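Putative exported protein (Bordetella parapertussis, PDB 3OCJ) is of unknown function but has a Rossmann-like methyltransferase domain, probably binds S-adenosylmethionine, and holds a palmitic acid in the crystal. Local coordinates at residues P86-R89 with V90-R94; L47-G50 with L51-E55. One frame throughout, in Å; residues are numbered along the deposited sequence. Where two conformers were deposited one is given.

Overall arrangement
Both contacts are local: each joins consecutive turns of one helix, and neither closes a long loop. From the N terminus, contact 2 comes first, at the end of helix 41-53, where Ser54 caps the start of helix 55-63. Contact 1 follows on helix 86-94. The two lie in series along the chain, without nesting or crossing, with centres about 11 Å apart. In space they touch. Glu88 probably hydrogen-bonds Ser54, Leu87 packs on Leu47 and Gly50, and Phe91 packs on Leu51. Both also touch the far end of the palmitic acid chain. Together they join two helices that precede the first strand of the methyltransferase sheet, 121-124.

Contact 1 (P86-R89 with V90-R94); sequences PLER and VFYER. With PLM (palmitic acid), chain D.
Arg89 and Glu93 lie side by side one turn apart on helix 86-94, an i to i+4 salt bridge on an alpha helix. Arg89 CB sits close to the backbone at Val90. CG runs over the Glu93 carboxylate, with Arg89 CG 3.4 Å from Glu93 CD. CD stays near both carboxylate oxygens. The chain then bends at chi3 (-64°), which brings the guanidinium back to Glu93. Arg89 NH1 gives a hydrogen bond of 2.9 Å to Glu93 OE2. That oxygen lies close to the guanidinium plane, but NH1 meets it on the syn side from 33° out of the carboxylate plane. The two flat groups are turned 62° apart. Both ends have further partners: Arg89 NH1 also bonds Ser81 O, and Glu93 OE2 bonds Gly80 N and His77 NE2. The pair thus ties the helix to the chain just before it.

Leu87 and Phe91 make an apolar pair on another side. Leu87 CG lies 3.6 Å from Phe91 CZ. The Leu87 carbonyl oxygen lies over one face of the ring, offset toward the rim, while it accepts the Phe91 N-H. Phe91 CB also meets the ligand, 3.5 Å from palmitic acid CE.

Glu88 and Tyr92 point the same way, and Glu88 CG packs 3.8 Å from Tyr92 CE1. Glu88 OE2 also bonds Ser54 OG. A water bridges the ends of the pair: it donates to Glu88 OE2 at 2.7 Å and lies 2.8 Å from Tyr92 OH.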
ATOM      1  N   PRO A  86     -16.569  -3.781 -16.950  1.00 20.92           N
ATOM      2  CA  PRO A  86     -16.896  -5.005 -16.209  1.00 22.22           C
ATOM      3  C   PRO A  86     -15.666  -5.709 -15.611  1.00 21.04           C
ATOM      4  O   PRO A  86     -15.644  -5.996 -14.414  1.00 20.59           O
ATOM      5  CB  PRO A  86     -17.589  -5.875 -17.267  1.00 22.64           C
ATOM      6  CG  PRO A  86     -18.219  -4.876 -18.198  1.00 28.40           C
ATOM      7  CD  PRO A  86     -17.233  -3.728 -18.266  1.00 25.68           C
ATOM      8  N   LEU A  87     -14.640  -5.966 -16.414  1.00 19.86           N
ATOM      9  CA  LEU A  87     -13.460  -6.671 -15.918  1.00 19.32           C
ATOM     10  C   LEU A  87     -12.692  -5.808 -14.918  1.00 16.92           C
ATOM     11  O   LEU A  87     -12.214  -6.284 -13.877  1.00 17.73           O
ATOM     12  CB  LEU A  87     -12.548  -7.049 -17.081  1.00 27.85           C
ATOM     13  CG  LEU A  87     -11.542  -8.172 -16.851  1.00 31.72           C
ATOM     14  CD1 LEU A  87     -12.255  -9.428 -16.365  1.00 36.48           C
ATOM     15  CD2 LEU A  87     -10.771  -8.451 -18.136  1.00 42.75           C
ATOM     16  N   GLU A  88     -12.564  -4.533 -15.255  1.00 18.82           N
ATOM     17  CA  GLU A  88     -11.947  -3.559 -14.366  1.00 17.90           C
ATOM     18  C   GLU A  88     -12.576  -3.616 -12.980  1.00 15.41           C
ATOM     19  O   GLU A  88     -11.877  -3.583 -11.969  1.00 15.91           O
ATOM     20  CB  GLU A  88     -12.128  -2.165 -14.968  1.00 17.54           C
ATOM     21  CG  GLU A  88     -11.451  -1.046 -14.218  1.00 18.51           C
ATOM     22  CD  GLU A  88     -11.594   0.289 -14.929  1.00 18.61           C
ATOM     23  OE1 GLU A  88     -12.615   0.521 -15.610  1.00 18.95           O
ATOM     24  OE2 GLU A  88     -10.670   1.122 -14.819  1.00 19.14           O
ATOM     25  N   ARG A  89     -13.899  -3.715 -12.927  1.00 15.31           N
ATOM     26  CA  ARG A  89     -14.593  -3.766 -11.636  1.00 15.22           C
ATOM     27  C   ARG A  89     -14.267  -5.054 -10.858  1.00 15.39           C
ATOM     28  O   ARG A  89     -14.117  -5.027  -9.635  1.00 15.89           O
ATOM     29  CB  ARG A  89     -16.106  -3.568 -11.797  1.00 15.47           C
ATOM     30  CG  ARG A  89     -16.838  -3.485 -10.445  1.00 15.31           C
ATOM     31  CD  ARG A  89     -18.341  -3.200 -10.617  1.00 16.23           C
ATOM     32  NE  ARG A  89     -18.618  -1.897 -11.220  1.00 16.13           N
ATOM     33  CZ  ARG A  89     -18.618  -0.746 -10.553  1.00 17.31           C
ATOM     34  NH1 ARG A  89     -18.316  -0.740  -9.256  1.00 19.33           N
ATOM     35  NH2 ARG A  89     -18.882   0.395 -11.179  1.00 18.83           N
ATOM     36  N   VAL A  90     -14.129  -6.174 -11.563  1.00 16.27           N
ATOM     37  CA  VAL A  90     -13.695  -7.415 -10.923  1.00 17.92           C
ATOM     38  C   VAL A  90     -12.318  -7.234 -10.289  1.00 15.73           C
ATOM     39  O   VAL A  90     -12.075  -7.660  -9.154  1.00 17.07           O
ATOM     40  CB  VAL A  90     -13.667  -8.593 -11.908  1.00 19.31           C
ATOM     41  CG1 VAL A  90     -13.085  -9.830 -11.231  1.00 20.90           C
ATOM     42  CG2 VAL A  90     -15.073  -8.883 -12.417  1.00 23.39           C
ATOM     43  N   PHE A  91     -11.408  -6.585 -11.009  1.00 15.33           N
ATOM     44  CA  PHE A  91     -10.082  -6.306 -10.459  1.00 15.83           C
ATOM     45  C   PHE A  91     -10.155  -5.430  -9.203  1.00 17.67           C
ATOM     46  O   PHE A  91      -9.462  -5.682  -8.210  1.00 18.76           O
ATOM     47  CB  PHE A  91      -9.183  -5.638 -11.503  1.00 17.61           C
ATOM     48  CG  PHE A  91      -8.937  -6.475 -12.737  1.00 19.26           C
ATOM     49  CD1 PHE A  91      -8.953  -7.858 -12.672  1.00 19.53           C
ATOM     50  CD2 PHE A  91      -8.650  -5.866 -13.955  1.00 21.56           C
ATOM     51  CE1 PHE A  91      -8.711  -8.624 -13.804  1.00 23.96           C
ATOM     52  CE2 PHE A  91      -8.409  -6.622 -15.091  1.00 22.45           C
ATOM     53  CZ  PHE A  91      -8.438  -8.004 -15.015  1.00 23.34           C
ATOM     54  N   TYR A  92     -10.996  -4.400  -9.240  1.00 15.17           N
ATOM     55  CA  TYR A  92     -11.168  -3.491  -8.106  1.00 17.00           C
ATOM     56  C   TYR A  92     -11.860  -4.137  -6.906  1.00 16.78           C
ATOM     57  O   TYR A  92     -11.687  -3.684  -5.781  1.00 17.48           O
ATOM     58  CB  TYR A  92     -12.030  -2.289  -8.500  1.00 18.36           C
ATOM     59  CG  TYR A  92     -11.318  -1.055  -9.020  1.00 16.20           C
ATOM     60  CD1 TYR A  92     -10.785  -1.017 -10.301  1.00 15.84           C
ATOM     61  CD2 TYR A  92     -11.261   0.106  -8.251  1.00 18.75           C
ATOM     62  CE1 TYR A  92     -10.172   0.131 -10.783  1.00 17.16           C
ATOM     63  CE2 TYR A  92     -10.649   1.250  -8.724  1.00 19.77           C
ATOM     64  CZ  TYR A  92     -10.110   1.256  -9.990  1.00 15.57           C
ATOM     65  OH  TYR A  92      -9.505   2.405 -10.471  1.00 18.68           O
ATOM     66  N   GLU A  93     -12.687  -5.158  -7.145  1.00 16.13           N
ATOM     67  CA  GLU A  93     -13.595  -5.634  -6.100  1.00 15.26           C
ATOM     68  C   GLU A  93     -13.419  -7.076  -5.658  1.00 17.46           C
ATOM     69  O   GLU A  93     -13.940  -7.463  -4.603  1.00 21.64           O
ATOM     70  CB  GLU A  93     -15.055  -5.391  -6.511  1.00 15.82           C
ATOM     71  CG  GLU A  93     -15.393  -3.917  -6.586  1.00 18.21           C
ATOM     72  CD  GLU A  93     -16.813  -3.637  -7.024  1.00 19.62           C
ATOM     73  OE1 GLU A  93     -17.617  -4.594  -7.175  1.00 20.85           O
ATOM     74  OE2 GLU A  93     -17.127  -2.436  -7.181  1.00 17.61           O
ATOM     75  N   ARG A  94     -12.710  -7.879  -6.432  1.00 15.40           N
ATOM     76  CA  ARG A  94     -12.647  -9.307  -6.129  1.00 16.75           C
ATOM     77  C   ARG A  94     -11.252  -9.873  -5.859  1.00 14.87           C
ATOM     78  O   ARG A  94     -11.123 -10.925  -5.237  1.00 17.97           O
ATOM     79  CB  ARG A  94     -13.354 -10.114  -7.212  1.00 20.24           C
ATOM     80  CG  ARG A  94     -14.822  -9.747  -7.342  1.00 24.24           C
ATOM     81  CD  ARG A  94     -15.498 -10.517  -8.454  1.00 42.68           C
ATOM     82  NE  ARG A  94     -15.509 -11.954  -8.203  1.00 48.87           N
ATOM     83  CZ  ARG A  94     -15.929 -12.855  -9.084  1.00 60.04           C
ATOM     84  NH1 ARG A  94     -16.368 -12.465 -10.274  1.00 60.63           N
ATOM     85  NH2 ARG A  94     -15.907 -14.145  -8.779  1.00 62.18           N
TER
HETATM   86  C1  PLM D 305       0.966  -0.616  -2.433  1.00 15.16           C
HETATM   87  O1  PLM D 305       0.277  -0.243  -1.462  1.00 21.49           O
HETATM   88  O2  PLM D 305       1.729   0.216  -2.971  1.00 16.26           O
HETATM   89  C2  PLM D 305       0.900  -2.031  -2.981  1.00 16.29           C
HETATM   90  C3  PLM D 305      -0.252  -2.856  -2.405  1.00 16.90           C
HETATM   91  C4  PLM D 305      -0.376  -4.137  -3.231  1.00 21.79           C
HETATM   92  C5  PLM D 305      -1.329  -5.162  -2.633  1.00 25.39           C
HETATM   93  C6  PLM D 305      -2.777  -4.682  -2.638  1.00 25.87           C
HETATM   94  C7  PLM D 305      -3.156  -3.936  -3.911  1.00 25.00           C
HETATM   95  C8  PLM D 305      -3.160  -4.813  -5.157  1.00 24.06           C
HETATM   96  C9  PLM D 305      -3.598  -3.948  -6.334  1.00 22.44           C
HETATM   97  CA  PLM D 305      -4.081  -4.759  -7.527  1.00 20.86           C
HETATM   98  CB  PLM D 305      -5.010  -3.899  -8.377  1.00 23.61           C
HETATM   99  CC  PLM D 305      -5.176  -4.451  -9.783  1.00 21.98           C
HETATM  100  CD  PLM D 305      -6.072  -3.538 -10.607  1.00 26.31           C
HETATM  101  CE  PLM D 305      -6.089  -4.008 -12.058  1.00 26.17           C
HETATM  102  CF  PLM D 305      -6.560  -2.910 -12.999  1.00 26.56           C
HETATM  103  CG  PLM D 305      -7.974  -2.444 -12.690  1.00 26.38           C
HETATM  104  O   HOH W   1      -9.247   2.681 -13.211  1.00 17.76           O

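Contact 2 (L47-G50 with L51-E55); sequences LLHG and LAESE. With PLM (palmitic acid), chain D.
Leu51 N hydrogen-bonds Leu47 O at 3.0 Å, and the next turn of helix 41-53 is built on the same i to i+4 pattern. Ala52 N bonds Leu48 O and Glu53 N bonds His49 O. Glu53 N also makes a weak bond to Gly50 O, as the helix nears its end.

The tightly packed side is apolar. Leu51 has CG anti to its carbonyl carbon (chi1 -76°), and its CD2 methyl, not the one anti to CA, meets the ligand. Leu51 CD2 is 3.6 Å from palmitic acid CF. Leu51 CB rests 3.4 Å from Leu48 O. Around this face, Leu47 and Leu51 pack on helices 247-261 and 86-94. Leu48 turns to helix 15-33 and also meets Leu61, which Leu51 touches too.

The solvent side holds His49 and Glu53, both exposed. In the conformer given, Glu53 CG comes over a face of the imidazole in a CH-pi contact, 3.9 Å from the His49 ring centroid and 28° off its normal. The chain of Glu53 bends at chi2, and its carboxylate lies beyond the rim of the ring, at 21° to the ring plane. His49 was modelled in two conformers, so this contact may not hold in both.

Ser54 is buried where the helix gives way to the next. Ser54 N bonds Leu51 O. Ser54 OG lies 3.6 Å from palmitic acid CG, the last carbon of the ligand tail. The same OG bonds Glu88 OE2 and Gly57 N. Ser54 is thus the N-cap of helix 55-63, a helix-to-helix junction with a serine N-cap beside the tail of a bound fatty acid.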
ATOM      1  N   LEU A  47      -7.994 -10.731 -20.647  1.00 22.14           N
ATOM      2  CA  LEU A  47      -7.639 -10.118 -19.375  1.00 21.53           C
ATOM      3  C   LEU A  47      -6.634  -8.984 -19.586  1.00 18.94           C
ATOM      4  O   LEU A  47      -6.770  -7.906 -19.006  1.00 18.96           O
ATOM      5  CB  LEU A  47      -7.075 -11.161 -18.405  1.00 21.87           C
ATOM      6  CG  LEU A  47      -8.001 -12.306 -17.990  1.00 23.74           C
ATOM      7  CD1 LEU A  47      -7.309 -13.192 -16.972  1.00 25.00           C
ATOM      8  CD2 LEU A  47      -9.313 -11.767 -17.432  1.00 27.99           C
ATOM      9  N   LEU A  48      -5.632  -9.230 -20.420  1.00 18.83           N
ATOM     10  CA  LEU A  48      -4.639  -8.208 -20.737  1.00 18.91           C
ATOM     11  C   LEU A  48      -5.308  -6.979 -21.360  1.00 20.43           C
ATOM     12  O   LEU A  48      -4.971  -5.840 -21.022  1.00 19.09           O
ATOM     13  CB  LEU A  48      -3.553  -8.777 -21.655  1.00 18.82           C
ATOM     14  CG  LEU A  48      -2.469  -7.809 -22.141  1.00 17.93           C
ATOM     15  CD1 LEU A  48      -1.755  -7.146 -20.963  1.00 17.92           C
ATOM     16  CD2 LEU A  48      -1.467  -8.536 -23.016  1.00 22.32           C
ATOM     17  N   HIS A  49      -6.263  -7.208 -22.254  0.55 20.12           N
ATOM     18  CA  HIS A  49      -6.995  -6.111 -22.874  0.55 22.96           C
ATOM     19  C   HIS A  49      -7.778  -5.311 -21.835  0.55 20.82           C
ATOM     20  O   HIS A  49      -7.843  -4.082 -21.908  0.55 22.29           O
ATOM     21  CB  HIS A  49      -7.932  -6.645 -23.960  0.55 24.46           C
ATOM     22  CG  HIS A  49      -8.590  -5.571 -24.771  0.55 27.04           C
ATOM     23  ND1 HIS A  49      -7.941  -4.904 -25.788  0.55 35.95           N
ATOM     24  CD2 HIS A  49      -9.839  -5.054 -24.718  0.55 29.17           C
ATOM     25  CE1 HIS A  49      -8.763  -4.019 -26.323  0.55 35.57           C
ATOM     26  NE2 HIS A  49      -9.920  -4.090 -25.693  0.55 32.15           N
ATOM     27  N   GLY A  50      -8.373  -6.009 -20.873  1.00 20.77           N
ATOM     28  CA  GLY A  50      -9.089  -5.355 -19.792  1.00 21.12           C
ATOM     29  C   GLY A  50      -8.162  -4.440 -19.008  1.00 20.70           C
ATOM     30  O   GLY A  50      -8.514  -3.300 -18.695  1.00 24.39           O
ATOM     31  N   LEU A  51      -6.965  -4.928 -18.695  1.00 20.48           N
ATOM     32  CA  LEU A  51      -5.971  -4.089 -18.035  1.00 20.87           C
ATOM     33  C   LEU A  51      -5.647  -2.852 -18.856  1.00 19.58           C
ATOM     34  O   LEU A  51      -5.614  -1.737 -18.335  1.00 19.70           O
ATOM     35  CB  LEU A  51      -4.673  -4.850 -17.789  1.00 20.64           C
ATOM     36  CG  LEU A  51      -4.645  -5.857 -16.649  1.00 19.20           C
ATOM     37  CD1 LEU A  51      -3.266  -6.503 -16.599  1.00 21.07           C
ATOM     38  CD2 LEU A  51      -4.987  -5.190 -15.317  1.00 17.98           C
ATOM     39  N   ALA A  52      -5.394  -3.053 -20.145  1.00 17.11           N
ATOM     40  CA  ALA A  52      -4.954  -1.961 -21.002  1.00 20.28           C
ATOM     41  C   ALA A  52      -6.043  -0.914 -21.238  1.00 22.75           C
ATOM     42  O   ALA A  52      -5.740   0.228 -21.589  1.00 22.02           O
ATOM     43  CB  ALA A  52      -4.442  -2.512 -22.330  1.00 20.64           C
ATOM     44  N   GLU A  53      -7.300  -1.309 -21.058  1.00 20.27           N
ATOM     45  CA  GLU A  53      -8.427  -0.404 -21.254  1.00 21.79           C
ATOM     46  C   GLU A  53      -8.736   0.404 -20.000  1.00 18.24           C
ATOM     47  O   GLU A  53      -9.525   1.348 -20.050  1.00 23.34           O
ATOM     48  CB  GLU A  53      -9.672  -1.174 -21.691  1.00 27.37           C
ATOM     49  CG  GLU A  53      -9.601  -1.677 -23.114  1.00 34.50           C
ATOM     50  CD  GLU A  53      -9.416  -0.549 -24.108  1.00 37.18           C
ATOM     51  OE1 GLU A  53     -10.202   0.420 -24.060  1.00 44.50           O
ATOM     52  OE2 GLU A  53      -8.484  -0.631 -24.936  1.00 39.79           O
ATOM     53  N   SER A  54      -8.100   0.039 -18.889  1.00 16.44           N
ATOM     54  CA  SER A  54      -8.350   0.654 -17.594  1.00 17.05           C
ATOM     55  C   SER A  54      -7.279   1.681 -17.256  1.00 15.14           C
ATOM     56  O   SER A  54      -6.097   1.436 -17.479  1.00 17.07           O
ATOM     57  CB  SER A  54      -8.372  -0.435 -16.515  1.00 15.59           C
ATOM     58  OG  SER A  54      -8.211   0.092 -15.208  1.00 15.98           O
ATOM     59  N   GLU A  55      -7.675   2.819 -16.695  1.00 15.20           N
ATOM     60  CA  GLU A  55      -6.674   3.794 -16.262  1.00 17.12           C
ATOM     61  C   GLU A  55      -5.721   3.185 -15.227  1.00 14.25           C
ATOM     62  O   GLU A  55      -4.503   3.321 -15.336  1.00 16.26           O
ATOM     63  CB  GLU A  55      -7.323   5.052 -15.685  1.00 18.99           C
ATOM     64  CG  GLU A  55      -8.089   5.885 -16.684  1.00 21.54           C
ATOM     65  CD  GLU A  55      -8.623   7.167 -16.070  1.00 34.99           C
ATOM     66  OE1 GLU A  55      -9.059   7.132 -14.901  1.00 41.44           O
ATOM     67  OE2 GLU A  55      -8.613   8.207 -16.761  1.00 48.07           O
TER
HETATM   68  C1  PLM D 305       0.966  -0.616  -2.433  1.00 15.16           C
HETATM   69  O1  PLM D 305       0.277  -0.243  -1.462  1.00 21.49           O
HETATM   70  O2  PLM D 305       1.729   0.216  -2.971  1.00 16.26           O
HETATM   71  C2  PLM D 305       0.900  -2.031  -2.981  1.00 16.29           C
HETATM   72  C3  PLM D 305      -0.252  -2.856  -2.405  1.00 16.90           C
HETATM   73  C4  PLM D 305      -0.376  -4.137  -3.231  1.00 21.79           C
HETATM   74  C5  PLM D 305      -1.329  -5.162  -2.633  1.00 25.39           C
HETATM   75  C6  PLM D 305      -2.777  -4.682  -2.638  1.00 25.87           C
HETATM   76  C7  PLM D 305      -3.156  -3.936  -3.911  1.00 25.00           C
HETATM   77  C8  PLM D 305      -3.160  -4.813  -5.157  1.00 24.06           C
HETATM   78  C9  PLM D 305      -3.598  -3.948  -6.334  1.00 22.44           C
HETATM   79  CA  PLM D 305      -4.081  -4.759  -7.527  1.00 20.86           C
HETATM   80  CB  PLM D 305      -5.010  -3.899  -8.377  1.00 23.61           C
HETATM   81  CC  PLM D 305      -5.176  -4.451  -9.783  1.00 21.98           C
HETATM   82  CD  PLM D 305      -6.072  -3.538 -10.607  1.00 26.31           C
HETATM   83  CE  PLM D 305      -6.089  -4.008 -12.058  1.00 26.17           C
HETATM   84  CF  PLM D 305      -6.560  -2.910 -12.999  1.00 26.56           C
HETATM   85  CG  PLM D 305      -7.974  -2.444 -12.690  1.00 26.38           C